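Local coordinates for Slr0280 protein (Synechocystis sp., PDB 5H3K) that is of unknown function but contains a phosphodiester glycosidase (NAGPA) family domain, consistent with a role in cleaving sugar phosphodiesters, at residues I153-D158 with V168-Q173; P174-V179 with T189-S194; G406-G411 with I464-Q469; N429-V434 with T441-L446. All blocks are in the same frame, centred on the assembly; numbering follows the deposited sequence.

Contact 1: I153-D158 with V168-Q173; sequences ILTVRD and VLELSQ
Ile-153, Leu-171, Val-156 and Leu-169 make the apolar centre, all on one face of the two antiparallel strands. Ile-153 and Leu-171 run side by side, CG1 of Ile-153 lying 3.7 Å from CD2 of Leu-171. The first torsion of Ile-153 (-58°) puts CG1 beside the backbone N and CG2 anti to it, where CG2 meets Leu-169 CG. Val-156 repeats the pattern, with CG1 at 3.9 Å from Leu-169 CD1 and CG2 close to the same methyl. Both pairs are of the non-hydrogen-bonded type, yet two residues separate them on one strand and a single residue, Glu-170, on the other. That offset, with the helix-like psi of Leu-154 (-43°), fits a beta bulge. Leu-154 N donates to Glu-170 O at 2.7 Å, whereas the buried Thr-155 N has no partner in the model. Past the bulge the pairing is regular: Arg-157 N to Val-168 O and Val-168 N to Arg-157 O (2.7 Å) form a reciprocal pair, the latter bond nearly straight at 174°.

The polar edge is the opposite face. Thr-155 OG1 sits 3.3 Å from Glu-170 CB, and a water lies 2.9 Å from OG1 while donating to Val-168 O. Arg-157 folds back to bring its guanidinium over Thr-155 CB, 3.8 Å below the plane's centre, and NH1 bonds Val-156 O from above the carbonyl plane.

Strand 153-161 is one edge of a four-stranded sheet; strand 164-171 pairs on its other side with strand 258-264, through backbone hydrogen bonding between Leu-169 and Leu-259, and Leu-171 bonds Phe-257 just before it.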
loop_
_atom_site.group_PDB
_atom_site.type_symbol
_atom_site.label_atom_id
_atom_site.label_comp_id
_atom_site.label_asym_id
_atom_site.label_seq_id
_atom_site.Cartn_x
_atom_site.Cartn_y
_atom_site.Cartn_z
ATOM N N ILE A 153 -28.094 22.827 -2.368
ATOM C CA ILE A 153 -28.628 21.923 -3.366
ATOM C C ILE A 153 -30.025 22.390 -3.748
ATOM O O ILE A 153 -30.908 22.454 -2.900
ATOM C CB ILE A 153 -28.688 20.481 -2.832
ATOM C CG1 ILE A 153 -27.291 20.024 -2.397
ATOM C CG2 ILE A 153 -29.270 19.546 -3.893
ATOM C CD1 ILE A 153 -27.281 18.649 -1.725
ATOM N N LEU A 154 -30.223 22.725 -5.020
ATOM C CA LEU A 154 -31.495 23.311 -5.461
ATOM C C LEU A 154 -32.494 22.263 -5.949
ATOM O O LEU A 154 -33.681 22.333 -5.631
ATOM C CB LEU A 154 -31.238 24.363 -6.544
ATOM C CG LEU A 154 -30.221 25.433 -6.129
ATOM C CD1 LEU A 154 -29.846 26.334 -7.303
ATOM C CD2 LEU A 154 -30.746 26.248 -4.953
ATOM N N THR A 155 -32.019 21.298 -6.730
ATOM C CA THR A 155 -32.863 20.193 -7.179
ATOM C C THR A 155 -32.065 18.893 -7.209
ATOM O O THR A 155 -30.836 18.914 -7.280
ATOM C CB THR A 155 -33.434 20.435 -8.598
ATOM O OG1 THR A 155 -32.353 20.597 -9.521
ATOM C CG2 THR A 155 -34.313 21.680 -8.642
ATOM N N VAL A 156 -32.774 17.772 -7.158
ATOM C CA VAL A 156 -32.172 16.463 -7.359
ATOM C C VAL A 156 -32.992 15.749 -8.428
ATOM O O VAL A 156 -34.205 15.602 -8.281
ATOM C CB VAL A 156 -32.150 15.630 -6.061
ATOM C CG1 VAL A 156 -31.497 14.282 -6.312
ATOM C CG2 VAL A 156 -31.415 16.366 -4.963
ATOM N N ARG A 157 -32.344 15.363 -9.527
ATOM C CA ARG A 157 -33.020 14.678 -10.634
ATOM C C ARG A 157 -32.275 13.394 -10.953
ATOM O O ARG A 157 -31.063 13.330 -10.751
ATOM C CB ARG A 157 -33.049 15.575 -11.881
ATOM C CG ARG A 157 -33.774 16.912 -11.688
ATOM C CD ARG A 157 -35.282 16.713 -11.548
ATOM N NE ARG A 157 -35.983 17.961 -11.242
ATOM C CZ ARG A 157 -36.424 18.298 -10.032
ATOM N NH1 ARG A 157 -36.251 17.477 -9.001
ATOM N NH2 ARG A 157 -37.051 19.455 -9.853
ATOM N N ASP A 158 -32.974 12.372 -11.445
ATOM C CA ASP A 158 -32.293 11.145 -11.871
ATOM C C ASP A 158 -32.851 10.612 -13.185
ATOM O O ASP A 158 -33.943 10.992 -13.584
ATOM C CB ASP A 158 -32.331 10.062 -10.776
ATOM C CG ASP A 158 -33.729 9.496 -10.535
ATOM O OD1 ASP A 158 -34.310 9.781 -9.464
ATOM O OD2 ASP A 158 -34.238 8.745 -11.397
ATOM N N VAL A 168 -28.376 13.836 -10.667
ATOM C CA VAL A 168 -27.817 15.172 -10.835
ATOM C C VAL A 168 -28.260 16.081 -9.696
ATOM O O VAL A 168 -29.461 16.240 -9.447
ATOM C CB VAL A 168 -28.233 15.791 -12.193
ATOM C CG1 VAL A 168 -27.755 17.236 -12.296
ATOM C CG2 VAL A 168 -27.692 14.955 -13.351
ATOM N N LEU A 169 -27.294 16.652 -8.981
ATOM C CA LEU A 169 -27.606 17.664 -7.982
ATOM C C LEU A 169 -27.303 19.035 -8.569
ATOM O O LEU A 169 -26.134 19.353 -8.801
ATOM C CB LEU A 169 -26.747 17.489 -6.731
ATOM C CG LEU A 169 -27.051 16.425 -5.685
ATOM C CD1 LEU A 169 -27.672 15.194 -6.273
ATOM C CD2 LEU A 169 -25.749 16.058 -5.018
ATOM N N GLU A 170 -28.338 19.846 -8.807
ATOM C CA GLU A 170 -28.114 21.245 -9.180
ATOM C C GLU A 170 -27.749 22.055 -7.940
ATOM O O GLU A 170 -28.409 21.952 -6.899
ATOM C CB GLU A 170 -29.335 21.862 -9.882
ATOM C CG GLU A 170 -29.119 23.353 -10.214
ATOM C CD GLU A 170 -30.222 23.959 -11.069
ATOM O OE1 GLU A 170 -30.913 23.201 -11.786
ATOM O OE2 GLU A 170 -30.387 25.201 -11.033
ATOM N N LEU A 171 -26.680 22.840 -8.041
ATOM C CA LEU A 171 -26.148 23.564 -6.892
ATOM C C LEU A 171 -26.150 25.068 -7.138
ATOM O O LEU A 171 -26.046 25.509 -8.278
ATOM C CB LEU A 171 -24.711 23.125 -6.635
ATOM C CG LEU A 171 -24.491 21.623 -6.467
ATOM C CD1 LEU A 171 -22.995 21.321 -6.392
ATOM C CD2 LEU A 171 -25.213 21.153 -5.212
ATOM N N SER A 172 -26.224 25.855 -6.065
ATOM C CA SER A 172 -26.171 27.313 -6.189
ATOM C C SER A 172 -24.743 27.832 -6.361
ATOM O O SER A 172 -24.524 28.901 -6.945
ATOM C CB SER A 172 -26.806 27.974 -4.972
ATOM O OG SER A 172 -26.054 27.696 -3.812
ATOM N N GLN A 173 -23.777 27.081 -5.832
ATOM C CA GLN A 173 -22.363 27.451 -5.878
ATOM C C GLN A 173 -21.554 26.163 -5.962
ATOM O O GLN A 173 -22.078 25.078 -5.658
ATOM C CB GLN A 173 -21.953 28.214 -4.609
ATOM C CG GLN A 173 -22.700 29.526 -4.360
ATOM C CD GLN A 173 -22.346 30.596 -5.380
ATOM O OE1 GLN A 173 -21.255 30.578 -5.954
ATOM N NE2 GLN A 173 -23.262 31.537 -5.603
HETATM O O HOH W 1 -30.879 18.297 -10.607
#

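Contact 2: P174-V179 with T189-S194; sequences PAFWQV and TINASS
The open end of the antiparallel hairpin formed by strands 177-182 and 185-190 is where Trp-177 faces Ile-190 as a non-hydrogen-bonded pair and Gln-178 faces Thr-189 as a hydrogen-bonded one. The latter is reciprocal: Gln-178 N reaches Thr-189 O, and Thr-189 N reaches Gln-178 O, each at 2.9 Å. Thr-189 O also receives the CA-H of Trp-177, its oxygen 3.1 Å from Trp-177 CA. Beyond Ile-190, Asn-191 N gives an almost linear bond (175°) to Phe-176 O. On the Gln-178 and Thr-189 face the side chains lie alongside each other, Gln-178 CG 3.8 Å from Thr-189 CB.

The other face is apolar. Ala-175 CB touches Ile-190 CG2 at 3.7 Å and approaches the methyl of Ala-192, while Ile-190 CG1 lies near Trp-177 CB. A chi1 of 56° places the indole between backbone N and carbonyl carbon, where Ala-175 O lies in the ring plane at its edge. This indole extends away from Ile-190 onto Val-250, Thr-252 and Leu-259, and Ile-190 also packs on Leu-259. Residues of this hairpin's four-stranded sheet thus meet those of a second antiparallel sheet, as the facing layers of a beta sandwich do.

Asn-191 is the centre of an inverse gamma turn, closed by a weak bond from Ala-192 N to Ile-190 O. A water spans the two backbones at this point, accepting from Phe-176 N at 2.9 Å and donating to Asn-191 O at 3.0 Å. The amide ND2 of Asn-191 bonds the hydroxyl of Ser-235.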
loop_
_atom_site.group_PDB
_atom_site.type_symbol
_atom_site.label_atom_id
_atom_site.label_comp_id
_atom_site.label_asym_id
_atom_site.label_seq_id
_atom_site.Cartn_x
_atom_site.Cartn_y
_atom_site.Cartn_z
ATOM N N PRO A 174 -20.282 26.268 -6.372
ATOM C CA PRO A 174 -19.401 25.096 -6.304
ATOM C C PRO A 174 -19.351 24.562 -4.880
ATOM O O PRO A 174 -19.538 25.326 -3.922
ATOM C CB PRO A 174 -18.036 25.668 -6.690
ATOM C CG PRO A 174 -18.363 26.821 -7.594
ATOM C CD PRO A 174 -19.610 27.436 -6.970
ATOM N N ALA A 175 -19.105 23.265 -4.737
ATOM C CA ALA A 175 -19.096 22.654 -3.419
ATOM C C ALA A 175 -18.044 21.560 -3.343
ATOM O O ALA A 175 -17.876 20.792 -4.283
ATOM C CB ALA A 175 -20.479 22.089 -3.089
ATOM N N PHE A 176 -17.326 21.502 -2.230
ATOM C CA PHE A 176 -16.400 20.400 -2.003
ATOM C C PHE A 176 -17.192 19.114 -1.794
ATOM O O PHE A 176 -18.277 19.133 -1.210
ATOM C CB PHE A 176 -15.554 20.686 -0.778
ATOM C CG PHE A 176 -14.780 21.968 -0.869
ATOM C CD1 PHE A 176 -14.071 22.277 -2.021
ATOM C CD2 PHE A 176 -14.781 22.871 0.181
ATOM C CE1 PHE A 176 -13.345 23.460 -2.119
ATOM C CE2 PHE A 176 -14.052 24.064 0.097
ATOM C CZ PHE A 176 -13.337 24.355 -1.056
ATOM N N TRP A 177 -16.653 17.996 -2.262
ATOM C CA TRP A 177 -17.334 16.722 -2.091
ATOM C C TRP A 177 -16.342 15.566 -2.050
ATOM O O TRP A 177 -15.191 15.703 -2.483
ATOM C CB TRP A 177 -18.370 16.514 -3.210
ATOM C CG TRP A 177 -17.763 16.606 -4.578
ATOM C CD1 TRP A 177 -17.563 17.747 -5.319
ATOM C CD2 TRP A 177 -17.252 15.520 -5.360
ATOM N NE1 TRP A 177 -16.968 17.426 -6.522
ATOM C CE2 TRP A 177 -16.771 16.078 -6.570
ATOM C CE3 TRP A 177 -17.162 14.141 -5.156
ATOM C CZ2 TRP A 177 -16.201 15.284 -7.571
ATOM C CZ3 TRP A 177 -16.592 13.360 -6.156
ATOM C CH2 TRP A 177 -16.116 13.937 -7.347
ATOM N N GLN A 178 -16.794 14.433 -1.515
ATOM C CA GLN A 178 -16.011 13.209 -1.516
ATOM C C GLN A 178 -16.953 12.028 -1.710
ATOM O O GLN A 178 -18.176 12.166 -1.549
ATOM C CB GLN A 178 -15.241 13.073 -0.201
ATOM C CG GLN A 178 -16.128 13.067 1.033
ATOM C CD GLN A 178 -15.335 13.082 2.341
ATOM O OE1 GLN A 178 -15.131 12.042 2.970
ATOM N NE2 GLN A 178 -14.894 14.265 2.753
ATOM N N VAL A 179 -16.396 10.877 -2.078
ATOM C CA VAL A 179 -17.203 9.683 -2.304
ATOM C C VAL A 179 -16.493 8.460 -1.739
ATOM O O VAL A 179 -15.286 8.318 -1.898
ATOM C CB VAL A 179 -17.570 9.509 -3.818
ATOM C CG1 VAL A 179 -16.334 9.606 -4.705
ATOM C CG2 VAL A 179 -18.331 8.194 -4.064
ATOM N N THR A 189 -20.589 12.609 -0.049
ATOM C CA THR A 189 -20.732 13.678 0.932
ATOM C C THR A 189 -20.438 14.982 0.215
ATOM O O THR A 189 -19.409 15.101 -0.461
ATOM C CB THR A 189 -19.760 13.513 2.121
ATOM O OG1 THR A 189 -19.930 12.217 2.707
ATOM C CG2 THR A 189 -20.012 14.574 3.188
ATOM N N ILE A 190 -21.348 15.943 0.338
ATOM C CA ILE A 190 -21.184 17.255 -0.291
ATOM C C ILE A 190 -21.334 18.363 0.742
ATOM O O ILE A 190 -22.280 18.360 1.539
ATOM C CB ILE A 190 -22.251 17.512 -1.362
ATOM C CG1 ILE A 190 -22.396 16.314 -2.286
ATOM C CG2 ILE A 190 -21.927 18.778 -2.156
ATOM C CD1 ILE A 190 -23.790 15.748 -2.270
ATOM N N ASN A 191 -20.409 19.317 0.731
ATOM C CA ASN A 191 -20.508 20.462 1.618
ATOM C C ASN A 191 -21.464 21.487 1.007
ATOM O O ASN A 191 -21.058 22.588 0.627
ATOM C CB ASN A 191 -19.126 21.076 1.884
ATOM C CG ASN A 191 -19.179 22.287 2.837
ATOM O OD1 ASN A 191 -18.365 23.210 2.729
ATOM N ND2 ASN A 191 -20.139 22.285 3.768
ATOM N N ALA A 192 -22.729 21.095 0.890
ATOM C CA ALA A 192 -23.797 21.965 0.401
ATOM C C ALA A 192 -25.046 21.610 1.191
ATOM O O ALA A 192 -25.323 20.431 1.413
ATOM C CB ALA A 192 -24.043 21.742 -1.090
ATOM N N SER A 193 -25.796 22.623 1.613
ATOM C CA SER A 193 -26.981 22.407 2.436
ATOM C C SER A 193 -28.158 22.070 1.542
ATOM O O SER A 193 -28.208 22.487 0.386
ATOM C CB SER A 193 -27.291 23.651 3.266
ATOM O OG SER A 193 -27.619 24.742 2.424
ATOM N N SER A 194 -29.108 21.301 2.063
ATOM C CA SER A 194 -30.320 20.992 1.309
ATOM C C SER A 194 -31.561 21.526 2.016
ATOM O O SER A 194 -32.020 20.936 2.997
ATOM C CB SER A 194 -30.458 19.485 1.098
ATOM O OG SER A 194 -31.744 19.185 0.576
HETATM O O HOH W 2 -18.292 23.418 -0.308
HETATM O O HOH W 3 -18.637 10.211 1.272
#

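Contact 3: G406-G411 with I464-Q469; sequences GYVQRG and IDRGNQ
Arg-410 and Gln-469 cross at about a right angle, guanidinium and amide planes 77° apart, with Gln-469 NE2 over one guanidinium face. NE2 comes within 3.1 Å of Arg-410 NH2, but both are donors and no hydrogen bond joins them. The amide is committed instead to Gly-467 O, 2.6 Å from NE2, approached from above the carbonyl plane; the bend at chi2 (-63°) folds it there. Replacing Gln-469 with an alanine would probably cost Gly-467 O this bond and uncover the face of the Arg-410 guanidinium that the amide now lies against.

Arg-466 is the second flat group. Its chain is extended from CG to NE and crosses Val-408 at about a right angle, CG1 of Val-408 lying 4.0 Å from CD. That methyl lies over one guanidinium face and Ile-464 CG2 over the opposite one. At the edge, in plane, a water accepts from NH1 (2.8 Å) and probably donates to Tyr-407 O. NE forms a salt bridge with Glu-430, while NH2 bonds the hydroxyls of Tyr-423 and Tyr-415, so the buried charge is held at several points.

Between these groups the backbones join through Gly-411 N to Arg-466 O (2.8 Å) and Arg-466 N to Gly-411 O (2.9 Å). This reciprocal antiparallel pair is the first pairing of strand 411-415 with strand 460-466, the point where the loop 404-410 enters the sheet.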
loop_
_atom_site.group_PDB
_atom_site.type_symbol
_atom_site.label_atom_id
_atom_site.label_comp_id
_atom_site.label_asym_id
_atom_site.label_seq_id
_atom_site.Cartn_x
_atom_site.Cartn_y
_atom_site.Cartn_z
ATOM N N GLY A 406 6.698 -15.938 11.746
ATOM C CA GLY A 406 5.482 -16.488 12.325
ATOM C C GLY A 406 5.168 -17.878 11.807
ATOM O O GLY A 406 4.185 -18.505 12.237
ATOM N N TYR A 407 5.996 -18.380 10.887
ATOM C CA TYR A 407 5.749 -19.690 10.300
ATOM C C TYR A 407 6.318 -20.838 11.154
ATOM O O TYR A 407 7.521 -20.917 11.410
ATOM C CB TYR A 407 6.294 -19.742 8.871
ATOM C CG TYR A 407 6.003 -21.037 8.139
ATOM C CD1 TYR A 407 4.697 -21.437 7.880
ATOM C CD2 TYR A 407 7.035 -21.838 7.692
ATOM C CE1 TYR A 407 4.429 -22.629 7.205
ATOM C CE2 TYR A 407 6.779 -23.027 7.002
ATOM C CZ TYR A 407 5.473 -23.414 6.769
ATOM O OH TYR A 407 5.225 -24.595 6.094
ATOM N N VAL A 408 5.439 -21.734 11.585
ATOM C CA VAL A 408 5.818 -22.782 12.535
ATOM C C VAL A 408 5.920 -24.173 11.916
ATOM O O VAL A 408 4.924 -24.744 11.447
ATOM C CB VAL A 408 4.836 -22.833 13.716
ATOM C CG1 VAL A 408 5.286 -23.870 14.724
ATOM C CG2 VAL A 408 4.729 -21.484 14.377
ATOM N N GLN A 409 7.136 -24.712 11.924
ATOM C CA GLN A 409 7.394 -26.091 11.521
ATOM C C GLN A 409 8.449 -26.692 12.447
ATOM O O GLN A 409 9.186 -25.969 13.115
ATOM C CB GLN A 409 7.887 -26.164 10.074
ATOM C CG GLN A 409 6.877 -25.728 9.013
ATOM C CD GLN A 409 5.666 -26.651 8.914
ATOM O OE1 GLN A 409 5.744 -27.835 9.239
ATOM N NE2 GLN A 409 4.539 -26.104 8.463
ATOM N N ARG A 410 8.510 -28.014 12.510
ATOM C CA ARG A 410 9.595 -28.648 13.241
ATOM C C ARG A 410 10.919 -28.225 12.615
ATOM O O ARG A 410 11.049 -28.165 11.386
ATOM C CB ARG A 410 9.446 -30.168 13.211
ATOM C CG ARG A 410 8.272 -30.657 14.055
ATOM C CD ARG A 410 8.009 -32.151 13.861
ATOM N NE ARG A 410 8.949 -32.987 14.603
ATOM C CZ ARG A 410 10.065 -33.498 14.090
ATOM N NH1 ARG A 410 10.393 -33.256 12.825
ATOM N NH2 ARG A 410 10.851 -34.256 14.847
ATOM N N GLY A 411 11.895 -27.902 13.458
ATOM C CA GLY A 411 13.191 -27.453 12.977
ATOM C C GLY A 411 13.806 -26.451 13.940
ATOM O O GLY A 411 13.308 -26.265 15.052
ATOM N N ILE A 464 15.454 -21.225 18.919
ATOM C CA ILE A 464 14.248 -21.964 19.284
ATOM C C ILE A 464 14.281 -23.339 18.622
ATOM O O ILE A 464 14.413 -23.453 17.396
ATOM C CB ILE A 464 12.961 -21.222 18.848
ATOM C CG1 ILE A 464 12.813 -19.897 19.607
ATOM C CG2 ILE A 464 11.735 -22.094 19.069
ATOM C CD1 ILE A 464 12.731 -20.050 21.107
ATOM N N ASP A 465 14.190 -24.389 19.430
ATOM C CA ASP A 465 14.184 -25.742 18.883
ATOM C C ASP A 465 12.757 -26.265 18.932
ATOM O O ASP A 465 12.172 -26.389 20.009
ATOM C CB ASP A 465 15.124 -26.641 19.693
ATOM C CG ASP A 465 15.206 -28.059 19.153
ATOM O OD1 ASP A 465 14.589 -28.351 18.098
ATOM O OD2 ASP A 465 15.917 -28.881 19.783
ATOM N N ARG A 466 12.198 -26.545 17.761
ATOM C CA ARG A 466 10.870 -27.138 17.667
ATOM C C ARG A 466 11.004 -28.576 17.174
ATOM O O ARG A 466 11.492 -28.824 16.065
ATOM C CB ARG A 466 9.974 -26.306 16.735
ATOM C CG ARG A 466 9.875 -24.842 17.154
ATOM C CD ARG A 466 8.918 -24.065 16.270
ATOM N NE ARG A 466 8.649 -22.738 16.806
ATOM C CZ ARG A 466 8.866 -21.605 16.146
ATOM N NH1 ARG A 466 9.364 -21.640 14.924
ATOM N NH2 ARG A 466 8.586 -20.436 16.716
ATOM N N GLY A 467 10.616 -29.525 18.025
ATOM C CA GLY A 467 10.706 -30.937 17.680
ATOM C C GLY A 467 12.029 -31.615 18.017
ATOM O O GLY A 467 12.405 -32.603 17.370
ATOM N N ASN A 468 12.734 -31.090 19.020
ATOM C CA ASN A 468 13.994 -31.679 19.486
ATOM C C ASN A 468 15.017 -31.943 18.388
ATOM O O ASN A 468 15.509 -33.065 18.240
ATOM C CB ASN A 468 13.725 -32.975 20.259
ATOM C CG ASN A 468 12.973 -32.731 21.546
ATOM O OD1 ASN A 468 13.494 -32.103 22.467
ATOM N ND2 ASN A 468 11.743 -33.227 21.622
ATOM N N GLN A 469 15.342 -30.909 17.623
ATOM C CA GLN A 469 16.261 -31.061 16.506
ATOM C C GLN A 469 17.708 -30.846 16.930
ATOM O O GLN A 469 18.634 -31.092 16.151
ATOM C CB GLN A 469 15.887 -30.092 15.387
ATOM C CG GLN A 469 14.449 -30.235 14.932
ATOM C CD GLN A 469 14.174 -31.597 14.331
ATOM O OE1 GLN A 469 14.703 -31.935 13.273
ATOM N NE2 GLN A 469 13.352 -32.391 15.006
HETATM O O HOH W 4 9.395 -19.580 12.975
HETATM O O HOH W 5 9.392 -22.912 12.177
HETATM O O HOH W 6 11.202 -24.347 13.874
#

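Contact 4: N429-V434 with T441-L446; sequences NEQVYV and TAQYPL
The Tyr-433 ring and the Gln-443 amide lie side by side with planes 37° apart, and Gln-443 CG makes an off-centre CH-pi contact, 4.3 Å from the ring centroid. The extended Gln-443 chain carries NE2 past the ring to Gln-431 OE1, a 2.7 Å bond with an N-H...O angle of 167°; the acceptor lies in the Gln-443 amide plane, but the donor is tilted from the Gln-431 carbonyl plane. The Gln-431 amide turns its other end to Pro-445, NE2 lying 3.3 Å from CB. An alanine in place of Gln-431 takes away OE1, and the Gln-443 amide would probably be freer to turn.

On the opposite face Val-432 CG1 lies at the edge of the Tyr-444 ring, near its plane, and reaches Leu-446 CG at 3.9 Å. Met-454 covers Val-432, Val-434, Tyr-444 and Leu-446. Backbone bonds run from end to end, among them Val-432 N to Tyr-444 O (2.8 Å) and Leu-446 N to Glu-430 O (2.7 Å).

Chemically, this hairpin is two-sided: one face is tied by a glutamine-to-glutamine bond beside an aromatic ring; the other is mainly apolar, the Glu-430 carboxylate at its end satisfied by Arg-466 and Tyr-423.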
loop_
_atom_site.group_PDB
_atom_site.type_symbol
_atom_site.label_atom_id
_atom_site.label_comp_id
_atom_site.label_asym_id
_atom_site.label_seq_id
_atom_site.Cartn_x
_atom_site.Cartn_y
_atom_site.Cartn_z
ATOM N N ASN A 429 6.013 -27.265 23.696
ATOM C CA ASN A 429 7.218 -28.058 23.909
ATOM C C ASN A 429 8.429 -27.551 23.124
ATOM O O ASN A 429 9.156 -28.329 22.508
ATOM C CB ASN A 429 6.941 -29.537 23.608
ATOM C CG ASN A 429 5.764 -30.080 24.405
ATOM O OD1 ASN A 429 5.599 -29.760 25.581
ATOM N ND2 ASN A 429 4.929 -30.888 23.757
ATOM N N GLU A 430 8.625 -26.238 23.139
ATOM C CA GLU A 430 9.810 -25.645 22.518
ATOM C C GLU A 430 10.958 -25.636 23.520
ATOM O O GLU A 430 10.725 -25.620 24.734
ATOM C CB GLU A 430 9.515 -24.212 22.048
ATOM C CG GLU A 430 8.440 -24.146 20.982
ATOM C CD GLU A 430 8.282 -22.768 20.368
ATOM O OE1 GLU A 430 7.629 -22.686 19.306
ATOM O OE2 GLU A 430 8.801 -21.775 20.930
ATOM N N GLN A 431 12.190 -25.659 23.014
ATOM C CA GLN A 431 13.364 -25.399 23.844
ATOM C C GLN A 431 13.972 -24.077 23.395
ATOM O O GLN A 431 14.109 -23.841 22.190
ATOM C CB GLN A 431 14.399 -26.510 23.677
ATOM C CG GLN A 431 14.135 -27.748 24.521
ATOM C CD GLN A 431 14.290 -27.484 26.012
ATOM O OE1 GLN A 431 15.339 -27.027 26.474
ATOM N NE2 GLN A 431 13.242 -27.765 26.769
ATOM N N VAL A 432 14.336 -23.216 24.342
ATOM C CA VAL A 432 14.999 -21.965 23.978
ATOM C C VAL A 432 16.424 -21.909 24.514
ATOM O O VAL A 432 16.685 -22.300 25.660
ATOM C CB VAL A 432 14.198 -20.708 24.422
ATOM C CG1 VAL A 432 13.971 -20.699 25.926
ATOM C CG2 VAL A 432 14.911 -19.407 23.970
ATOM N N TYR A 433 17.342 -21.426 23.674
ATOM C CA TYR A 433 18.712 -21.156 24.088
ATOM C C TYR A 433 18.943 -19.666 23.955
ATOM O O TYR A 433 18.763 -19.098 22.866
ATOM C CB TYR A 433 19.702 -21.927 23.212
ATOM C CG TYR A 433 19.470 -23.421 23.236
ATOM C CD1 TYR A 433 20.233 -24.252 24.049
ATOM C CD2 TYR A 433 18.474 -24.006 22.459
ATOM C CE1 TYR A 433 20.013 -25.631 24.076
ATOM C CE2 TYR A 433 18.243 -25.380 22.482
ATOM C CZ TYR A 433 19.017 -26.183 23.291
ATOM O OH TYR A 433 18.787 -27.540 23.298
ATOM N N VAL A 434 19.313 -19.031 25.064
ATOM C CA VAL A 434 19.557 -17.597 25.078
ATOM C C VAL A 434 21.010 -17.328 24.697
ATOM O O VAL A 434 21.931 -17.910 25.280
ATOM C CB VAL A 434 19.253 -16.982 26.458
ATOM C CG1 VAL A 434 19.437 -15.478 26.414
ATOM C CG2 VAL A 434 17.842 -17.331 26.894
ATOM N N THR A 441 23.946 -18.410 27.182
ATOM C CA THR A 441 23.909 -18.009 28.578
ATOM C C THR A 441 22.837 -18.752 29.380
ATOM O O THR A 441 22.910 -18.812 30.608
ATOM C CB THR A 441 23.707 -16.501 28.703
ATOM O OG1 THR A 441 23.825 -16.124 30.079
ATOM C CG2 THR A 441 22.341 -16.130 28.198
ATOM N N ALA A 442 21.849 -19.323 28.694
ATOM C CA ALA A 442 20.772 -20.047 29.365
ATOM C C ALA A 442 20.038 -20.983 28.411
ATOM O O ALA A 442 20.098 -20.801 27.196
ATOM C CB ALA A 442 19.795 -19.061 30.019
ATOM N N GLN A 443 19.379 -21.997 28.966
ATOM C CA GLN A 443 18.475 -22.866 28.211
ATOM C C GLN A 443 17.232 -23.089 29.064
ATOM O O GLN A 443 17.352 -23.330 30.270
ATOM C CB GLN A 443 19.127 -24.215 27.881
ATOM C CG GLN A 443 18.147 -25.277 27.352
ATOM C CD GLN A 443 18.807 -26.624 27.070
ATOM O OE1 GLN A 443 20.002 -26.805 27.307
ATOM N NE2 GLN A 443 18.023 -27.580 26.563
ATOM N N TYR A 444 16.051 -22.983 28.452
ATOM C CA TYR A 444 14.787 -23.209 29.155
ATOM C C TYR A 444 13.796 -23.944 28.270
ATOM O O TYR A 444 13.803 -23.772 27.048
ATOM C CB TYR A 444 14.113 -21.892 29.544
ATOM C CG TYR A 444 14.951 -20.915 30.308
ATOM C CD1 TYR A 444 15.250 -21.122 31.649
ATOM C CD2 TYR A 444 15.405 -19.753 29.707
ATOM C CE1 TYR A 444 16.010 -20.207 32.360
ATOM C CE2 TYR A 444 16.162 -18.830 30.408
ATOM C CZ TYR A 444 16.464 -19.062 31.734
ATOM O OH TYR A 444 17.218 -18.134 32.423
ATOM N N PRO A 445 12.908 -24.743 28.888
ATOM C CA PRO A 445 11.775 -25.286 28.139
ATOM C C PRO A 445 10.689 -24.223 28.044
ATOM O O PRO A 445 10.537 -23.421 28.969
ATOM C CB PRO A 445 11.305 -26.441 29.025
ATOM C CG PRO A 445 11.630 -25.966 30.427
ATOM C CD PRO A 445 12.924 -25.202 30.292
ATOM N N LEU A 446 9.979 -24.186 26.922
ATOM C CA LEU A 446 8.796 -23.345 26.782
ATOM C C LEU A 446 7.666 -24.297 26.434
ATOM O O LEU A 446 7.433 -24.583 25.253
ATOM C CB LEU A 446 8.982 -22.313 25.667
ATOM C CG LEU A 446 10.125 -21.321 25.826
ATOM C CD1 LEU A 446 10.280 -20.474 24.551
ATOM C CD2 LEU A 446 9.890 -20.441 27.038
#

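In the fold
Contacts 1 and 2 follow each other along the chain, with centres about 11 Å apart. They belong to two different four-stranded antiparallel sheets of like 1-2-4-3 order, which meet through Leu-169 CD2 and Ile-190 CD1 at 3.4 Å, while Ile-153 N and Ser-193 O probably bond at 2.8 Å. Contacts 3 and 4 lie on the other side of the chain's centre, about 57 to 70 Å away centre to centre. These two have centres about 12 Å apart, and the hairpin of contact 4 falls within the chain between the segments of contact 3. Strand 430-436 adjoins strand 460-466, so contacts 3 and 4 share one mixed sheet, far from the two sheets of contacts 1 and 2.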